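Local coordinates for sulfotransferase (Mycobacterium tuberculosis, PDB 2ZQ5), which probably transfers a sulfuryl group from the donor PAPS to an acceptor molecule, as a sulfotransferase related in fold to the P-loop NTPases, at residues 159-164 and 272-277; 261-266 and 363-368; 288-293 and 378-383. One frame throughout, in Å; residues are numbered along the deposited sequence.

Contact 1 (159-164 and 272-277)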
# COMPACT_ATOMS: atom_id res chain seq x y z
N GLY A 159 2.12 -4.19 19.97
CA GLY A 159 1.92 -4.96 18.75
C GLY A 159 1.24 -6.31 18.96
O GLY A 159 0.89 -6.67 20.08
N TYR A 160 1.06 -7.04 17.86
CA TYR A 160 0.44 -8.36 17.90
C TYR A 160 -1.03 -8.37 18.30
O TYR A 160 -1.48 -7.52 19.07
CB TYR A 160 1.23 -9.28 18.84
CG TYR A 160 2.37 -9.98 18.16
CD1 TYR A 160 3.34 -9.26 17.46
CD2 TYR A 160 2.47 -11.37 18.19
CE1 TYR A 160 4.38 -9.91 16.80
CE2 TYR A 160 3.50 -12.03 17.53
CZ TYR A 160 4.45 -11.30 16.84
OH TYR A 160 5.47 -11.95 16.18
N THR A 161 -1.77 -9.33 17.76
CA THR A 161 -3.19 -9.48 18.04
C THR A 161 -3.97 -8.22 17.65
O THR A 161 -4.30 -7.40 18.51
CB THR A 161 -3.46 -9.79 19.53
OG1 THR A 161 -2.71 -10.95 19.92
CG2 THR A 161 -4.94 -10.05 19.77
N GLY A 162 -4.25 -8.08 16.36
CA GLY A 162 -4.99 -6.93 15.89
C GLY A 162 -4.21 -6.04 14.94
O GLY A 162 -3.18 -6.45 14.39
N LEU A 163 -4.71 -4.83 14.73
CA LEU A 163 -4.06 -3.88 13.84
C LEU A 163 -2.60 -3.68 14.21
O LEU A 163 -2.06 -4.33 15.10
CB LEU A 163 -4.77 -2.53 13.89
CG LEU A 163 -5.96 -2.31 12.96
CD1 LEU A 163 -6.51 -0.92 13.20
CD2 LEU A 163 -5.51 -2.46 11.51
N HIS A 164 -1.97 -2.75 13.50
CA HIS A 164 -0.57 -2.43 13.71
C HIS A 164 -0.33 -1.07 13.07
O HIS A 164 -0.63 -0.86 11.89
CB HIS A 164 0.31 -3.49 13.06
CG HIS A 164 -0.05 -3.79 11.64
ND1 HIS A 164 -1.30 -4.24 11.27
CD2 HIS A 164 0.67 -3.70 10.50
CE1 HIS A 164 -1.34 -4.40 9.96
NE2 HIS A 164 -0.16 -4.08 9.47
N THR A 272 -3.28 -10.25 12.44
CA THR A 272 -3.73 -8.87 12.26
C THR A 272 -5.24 -8.74 12.40
O THR A 272 -5.74 -7.80 13.03
CB THR A 272 -3.33 -8.33 10.87
OG1 THR A 272 -1.90 -8.32 10.76
CG2 THR A 272 -3.86 -6.92 10.67
N THR A 273 -5.96 -9.71 11.84
CA THR A 273 -7.42 -9.70 11.83
C THR A 273 -8.10 -10.60 12.86
O THR A 273 -9.29 -10.89 12.74
CB THR A 273 -7.94 -10.10 10.44
OG1 THR A 273 -7.61 -11.47 10.19
CG2 THR A 273 -7.31 -9.23 9.37
N GLU A 274 -7.35 -11.04 13.87
CA GLU A 274 -7.90 -11.91 14.90
C GLU A 274 -9.15 -11.31 15.55
O GLU A 274 -9.13 -10.17 16.02
CB GLU A 274 -6.83 -12.19 15.96
CG GLU A 274 -7.21 -13.28 16.94
CD GLU A 274 -6.04 -13.70 17.81
OE1 GLU A 274 -5.54 -12.86 18.59
OE2 GLU A 274 -5.61 -14.87 17.71
N GLY A 275 -10.23 -12.08 15.56
CA GLY A 275 -11.46 -11.62 16.16
C GLY A 275 -12.35 -10.74 15.29
O GLY A 275 -13.42 -10.33 15.73
N TRP A 276 -11.92 -10.46 14.07
CA TRP A 276 -12.71 -9.62 13.17
C TRP A 276 -13.72 -10.37 12.32
O TRP A 276 -14.67 -9.78 11.80
CB TRP A 276 -11.79 -8.85 12.21
CG TRP A 276 -10.89 -7.85 12.84
CD1 TRP A 276 -10.78 -7.56 14.17
CD2 TRP A 276 -9.96 -7.00 12.17
NE1 TRP A 276 -9.83 -6.58 14.37
CE2 TRP A 276 -9.32 -6.22 13.15
CE3 TRP A 276 -9.61 -6.82 10.82
CZ2 TRP A 276 -8.33 -5.27 12.84
CZ3 TRP A 276 -8.63 -5.87 10.51
CH2 TRP A 276 -8.01 -5.11 11.51
N SER A 277 -13.53 -11.68 12.20
CA SER A 277 -14.41 -12.49 11.36
C SER A 277 -14.39 -13.96 11.74
O SER A 277 -13.39 -14.46 12.26
CB SER A 277 -13.96 -12.34 9.89
OG SER A 277 -14.56 -13.31 9.05

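Contact 2 (261-266 and 363-368)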
# COMPACT_ATOMS: atom_id res chain seq x y z
N ILE A 261 7.18 -18.70 2.03
CA ILE A 261 6.60 -17.59 2.78
C ILE A 261 5.08 -17.60 2.91
O ILE A 261 4.52 -16.83 3.69
CB ILE A 261 7.01 -16.22 2.16
CG1 ILE A 261 6.62 -16.16 0.68
CG2 ILE A 261 8.50 -15.98 2.35
CD1 ILE A 261 6.79 -14.78 0.06
N MET A 262 4.40 -18.46 2.15
CA MET A 262 2.94 -18.52 2.20
C MET A 262 2.38 -18.70 3.62
O MET A 262 1.44 -18.01 4.01
CB MET A 262 2.41 -19.63 1.29
CG MET A 262 0.88 -19.73 1.22
SD MET A 262 -0.02 -18.20 0.82
CE MET A 262 0.34 -18.02 -0.91
N ALA A 263 2.96 -19.60 4.40
CA ALA A 263 2.47 -19.80 5.76
C ALA A 263 2.63 -18.52 6.58
O ALA A 263 1.72 -18.12 7.31
CB ALA A 263 3.21 -20.95 6.44
N SER A 264 3.78 -17.87 6.44
CA SER A 264 4.07 -16.63 7.16
C SER A 264 3.09 -15.54 6.75
O SER A 264 2.63 -14.76 7.59
CB SER A 264 5.51 -16.18 6.86
OG SER A 264 5.81 -14.97 7.53
N MET A 265 2.79 -15.47 5.46
CA MET A 265 1.86 -14.48 4.94
C MET A 265 0.48 -14.68 5.55
O MET A 265 -0.18 -13.72 5.96
CB MET A 265 1.77 -14.60 3.41
CG MET A 265 3.06 -14.25 2.69
SD MET A 265 3.04 -14.77 0.97
CE MET A 265 1.70 -13.80 0.34
N CYS A 266 0.04 -15.93 5.62
CA CYS A 266 -1.26 -16.24 6.19
C CYS A 266 -1.30 -15.98 7.69
O CYS A 266 -2.30 -15.50 8.21
CB CYS A 266 -1.62 -17.70 5.90
SG CYS A 266 -1.94 -18.06 4.15
N HIS A 363 2.83 -19.39 19.18
CA HIS A 363 3.56 -20.58 18.77
C HIS A 363 3.88 -20.59 17.28
O HIS A 363 3.73 -19.58 16.59
CB HIS A 363 2.78 -21.84 19.15
CG HIS A 363 1.31 -21.73 18.91
ND1 HIS A 363 0.51 -20.86 19.62
CD2 HIS A 363 0.50 -22.36 18.03
CE1 HIS A 363 -0.74 -20.96 19.18
NE2 HIS A 363 -0.77 -21.86 18.21
N SER A 364 4.30 -21.74 16.77
CA SER A 364 4.66 -21.87 15.37
C SER A 364 3.46 -21.99 14.44
O SER A 364 2.33 -22.22 14.88
CB SER A 364 5.56 -23.09 15.17
OG SER A 364 6.73 -22.98 15.96
N TYR A 365 3.71 -21.82 13.15
CA TYR A 365 2.67 -21.91 12.14
C TYR A 365 3.15 -22.80 11.00
O TYR A 365 4.36 -22.97 10.81
CB TYR A 365 2.31 -20.51 11.61
CG TYR A 365 3.49 -19.69 11.13
CD1 TYR A 365 4.09 -19.95 9.90
CD2 TYR A 365 4.02 -18.67 11.92
CE1 TYR A 365 5.20 -19.22 9.47
CE2 TYR A 365 5.13 -17.94 11.50
CZ TYR A 365 5.71 -18.22 10.27
OH TYR A 365 6.82 -17.51 9.85
N SER A 366 2.21 -23.38 10.27
CA SER A 366 2.55 -24.28 9.16
C SER A 366 1.57 -24.07 8.02
O SER A 366 0.53 -23.44 8.19
CB SER A 366 2.47 -25.73 9.61
OG SER A 366 1.12 -26.11 9.83
N LEU A 367 1.90 -24.62 6.85
CA LEU A 367 1.01 -24.51 5.70
C LEU A 367 -0.28 -25.27 5.99
O LEU A 367 -1.35 -24.86 5.55
CB LEU A 367 1.69 -25.08 4.46
CG LEU A 367 2.78 -24.20 3.84
CD1 LEU A 367 3.54 -24.98 2.77
CD2 LEU A 367 2.15 -22.96 3.25
N ALA A 368 -0.18 -26.36 6.73
CA ALA A 368 -1.35 -27.16 7.07
C ALA A 368 -2.38 -26.35 7.86
O ALA A 368 -3.59 -26.58 7.74
CB ALA A 368 -0.93 -28.40 7.86

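Contact 3 (288-293 and 378-383)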
# COMPACT_ATOMS: atom_id res chain seq x y z
N ASP A 288 -7.76 -17.81 -0.02
CA ASP A 288 -7.81 -16.44 -0.53
C ASP A 288 -6.42 -15.91 -0.89
O ASP A 288 -6.26 -15.24 -1.91
CB ASP A 288 -8.49 -15.52 0.50
CG ASP A 288 -9.98 -15.82 0.66
OD1 ASP A 288 -10.50 -16.69 -0.06
OD2 ASP A 288 -10.62 -15.17 1.51
N ALA A 289 -5.42 -16.22 -0.07
CA ALA A 289 -4.06 -15.75 -0.33
C ALA A 289 -3.48 -16.41 -1.58
O ALA A 289 -2.79 -15.77 -2.37
CB ALA A 289 -3.16 -16.03 0.88
N MET A 290 -3.76 -17.70 -1.75
CA MET A 290 -3.27 -18.41 -2.92
C MET A 290 -3.82 -17.75 -4.18
O MET A 290 -3.11 -17.58 -5.16
CB MET A 290 -3.71 -19.88 -2.87
CG MET A 290 -2.96 -20.72 -1.85
SD MET A 290 -1.37 -21.32 -2.45
CE MET A 290 -1.90 -22.75 -3.39
N ASP A 291 -5.10 -17.37 -4.14
CA ASP A 291 -5.73 -16.73 -5.29
C ASP A 291 -5.19 -15.33 -5.53
O ASP A 291 -4.74 -15.00 -6.63
CB ASP A 291 -7.24 -16.67 -5.10
CG ASP A 291 -7.93 -15.87 -6.19
OD1 ASP A 291 -7.73 -16.19 -7.38
OD2 ASP A 291 -8.67 -14.92 -5.86
N THR A 292 -5.24 -14.49 -4.50
CA THR A 292 -4.78 -13.12 -4.61
C THR A 292 -3.37 -12.95 -5.15
O THR A 292 -3.15 -12.24 -6.13
CB THR A 292 -4.85 -12.40 -3.24
OG1 THR A 292 -6.21 -12.32 -2.82
CG2 THR A 292 -4.27 -10.99 -3.34
N TRP A 293 -2.40 -13.60 -4.51
CA TRP A 293 -1.02 -13.44 -4.92
C TRP A 293 -0.59 -14.15 -6.19
O TRP A 293 0.36 -13.72 -6.84
CB TRP A 293 -0.11 -13.76 -3.73
CG TRP A 293 -0.48 -12.89 -2.57
CD1 TRP A 293 -1.01 -13.30 -1.38
CD2 TRP A 293 -0.53 -11.46 -2.56
NE1 TRP A 293 -1.40 -12.21 -0.63
CE2 TRP A 293 -1.11 -11.06 -1.33
CE3 TRP A 293 -0.14 -10.47 -3.47
CZ2 TRP A 293 -1.32 -9.72 -1.00
CZ3 TRP A 293 -0.35 -9.13 -3.14
CH2 TRP A 293 -0.94 -8.77 -1.91
N LYS A 378 3.76 -24.70 -4.61
CA LYS A 378 4.70 -24.75 -5.72
C LYS A 378 3.96 -24.86 -7.05
O LYS A 378 4.39 -24.30 -8.06
CB LYS A 378 5.67 -25.92 -5.57
CG LYS A 378 6.71 -25.71 -4.47
CD LYS A 378 7.72 -26.85 -4.41
CE LYS A 378 7.06 -28.15 -3.98
NZ LYS A 378 8.05 -29.27 -3.86
N GLU A 379 2.84 -25.58 -7.04
CA GLU A 379 2.02 -25.75 -8.23
C GLU A 379 1.34 -24.45 -8.65
O GLU A 379 1.43 -24.03 -9.80
CB GLU A 379 0.96 -26.84 -7.98
CG GLU A 379 -0.17 -26.89 -9.00
CD GLU A 379 0.19 -27.59 -10.29
OE1 GLU A 379 1.38 -27.89 -10.51
OE2 GLU A 379 -0.72 -27.83 -11.11
N ARG A 380 0.66 -23.80 -7.70
CA ARG A 380 -0.06 -22.56 -7.98
C ARG A 380 0.88 -21.45 -8.43
O ARG A 380 0.53 -20.62 -9.27
CB ARG A 380 -0.83 -22.11 -6.74
CG ARG A 380 -1.84 -20.99 -6.98
CD ARG A 380 -2.94 -21.45 -7.94
NE ARG A 380 -4.01 -20.47 -8.10
CZ ARG A 380 -5.00 -20.28 -7.22
NH1 ARG A 380 -5.05 -21.00 -6.11
NH2 ARG A 380 -5.93 -19.37 -7.47
N PHE A 381 2.09 -21.44 -7.88
CA PHE A 381 3.07 -20.41 -8.22
C PHE A 381 4.15 -20.83 -9.20
O PHE A 381 5.21 -20.20 -9.28
CB PHE A 381 3.67 -19.86 -6.93
CG PHE A 381 2.69 -19.05 -6.12
CD1 PHE A 381 2.58 -17.68 -6.31
CD2 PHE A 381 1.82 -19.68 -5.23
CE1 PHE A 381 1.61 -16.94 -5.64
CE2 PHE A 381 0.85 -18.95 -4.55
CZ PHE A 381 0.74 -17.57 -4.75
N ALA A 382 3.89 -21.89 -9.96
CA ALA A 382 4.86 -22.37 -10.94
C ALA A 382 5.18 -21.23 -11.92
O ALA A 382 4.28 -20.64 -12.51
CB ALA A 382 4.29 -23.57 -11.69
N GLY A 383 6.47 -20.93 -12.07
CA GLY A 383 6.90 -19.87 -12.97
C GLY A 383 6.69 -18.45 -12.47
O GLY A 383 6.98 -17.50 -13.19

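Contact 1 (159-164 and 272-277)
Gly-162 lies directly against Thr-272, the last residue of helix 262-272, and the two backbones are pressed together here. A pair of CA-H...O contacts runs in both directions. Gly-162 CA lies 3.1 Å from Thr-272 O. Thr-272 CA lies 3.3 Å from Gly-162 O, much the straighter of the two, with 152° at the hydrogen. At the backbone angles of Gly-162 a CB would collide with Thr-161 O, so the position calls for glycine. Two side-chain contacts follow on the next residues. Leu-163 crosses Trp-276 at about a right angle and sets CD2 at the rim of the indole, 3.6 Å from CH2. His-164 brings CE1 to 3.6 Å from Thr-272 CG2; the threonine chi1 of -62° sets OG1 beside the backbone N and turns CG2 anti to it, toward the imidazole, while OG1 itself is held by Leu-268 O. On the loose, exposed side, Thr-161 and the extended Glu-274 meet obliquely, CG2 to OE1 at 3.1 Å, without a polar bond between them. A type II turn from Thr-273 to Trp-276, closed by Trp-276 N to Thr-273 O, swings the indole back toward the loop. Gly-162 also pairs through its backbone with His-271, while Leu-163 and Trp-276 both rest on Met-60, so the contact packs both loops against helix 55-81.

Contact 2 (261-266 and 363-368)
Ala-263 is the bump of this contact: its CB, directed at the segment 363-368, enters a shallow hollow formed by Tyr-365, the backbone of Ser-366 and Leu-367. The methyl meets the edge of the tyrosine ring, near its plane, at 3.7 Å from CD1, and lies 3.9 Å from Ser-366 C. Leu-367 answers with a bump of its own. Its CD2 fits into the step between two helix residues, 3.6 Å from Ala-263 N and 3.9 Å from Met-262 CB, crossing the methionine chain at about a right angle. Further along, the tyrosine ring runs beside the first turn of the helix. With CG between the backbone N and the carbonyl carbon (chi1 53°), the ring reaches Ser-264, placing Tyr-365 OH 3.5 Å from Ser-264 CB and Tyr-365 CE1 3.6 Å from Ser-264 CA. Leu-367 continues onto Val-374 and Val-377 of helix 374-380, whereas Ser-264 also touches Arg-101. The helix follows strand 250-255, and the spacing of Arg-256 and Ser-264 resembles the 3'-phosphate-binding motif of PAPS-dependent sulfotransferases; Tyr-365 thus packs on the serine of what is probably the nucleotide site.

Contact 3 (288-293 and 378-383)
Arg-380 and Phe-381, where helix 374-380 ends, dock on one side of helix 282-304, a helix-to-helix packing that includes a Met-aromatic contact. The arginine can be followed outward over Met-290. Its CB meets the methionine methyl, 3.6 Å from CE, and CG stays near that methyl at 4.0 Å. The chain then turns at chi2 (63°), which lays the guanidinium along the helix, one face above Met-290 O, with CZ 3.9 Å from that oxygen. NH1 rests against Met-290 CB, and NH2 reaches the backbone of the next residue, 3.4 Å from Asp-291 CA. Arg-380 NH2 also makes a long salt bridge, 3.7 Å, to Asp-291 OD1, the carboxylate and guanidinium planes 33° apart. This grip is secondary, because OD2 of the aspartate is paired with Arg-295 of its own helix. Met-290 O, under the guanidinium, also accepts from Ser-294 OG. Phe-381, beside the arginine, slips edge-first between Met-290 and Trp-293: CE1 lies 3.6 Å from Trp-293 C, and Met-290 SD lies in the plane of the ring, at its edge, 3.9 Å from CE2.

Starting from the N terminus, the chain reaches 159-164, runs through strands 227-231 and 250-255 of the parallel sheet and through helix 262-272, and returns at 272-277 to close contact 1. Contact 2 opens at 261-266, before that closure, so the two cross; it closes at 363-368, beyond edge strand 312-316 and the unmodelled residues 350-362. Contact 3 opens at 288-293, after contact 1 has closed, and ends at 378-383, crossing contact 2. Contacts 2 and 3 touch, Met-262 CE lying 3.8 Å from Phe-381 CE2, so the C-terminal segment is tied to both helices 262-272 and 282-304, while contact 1 joins the far end of helix 262-272 to the loop after helix 141-156.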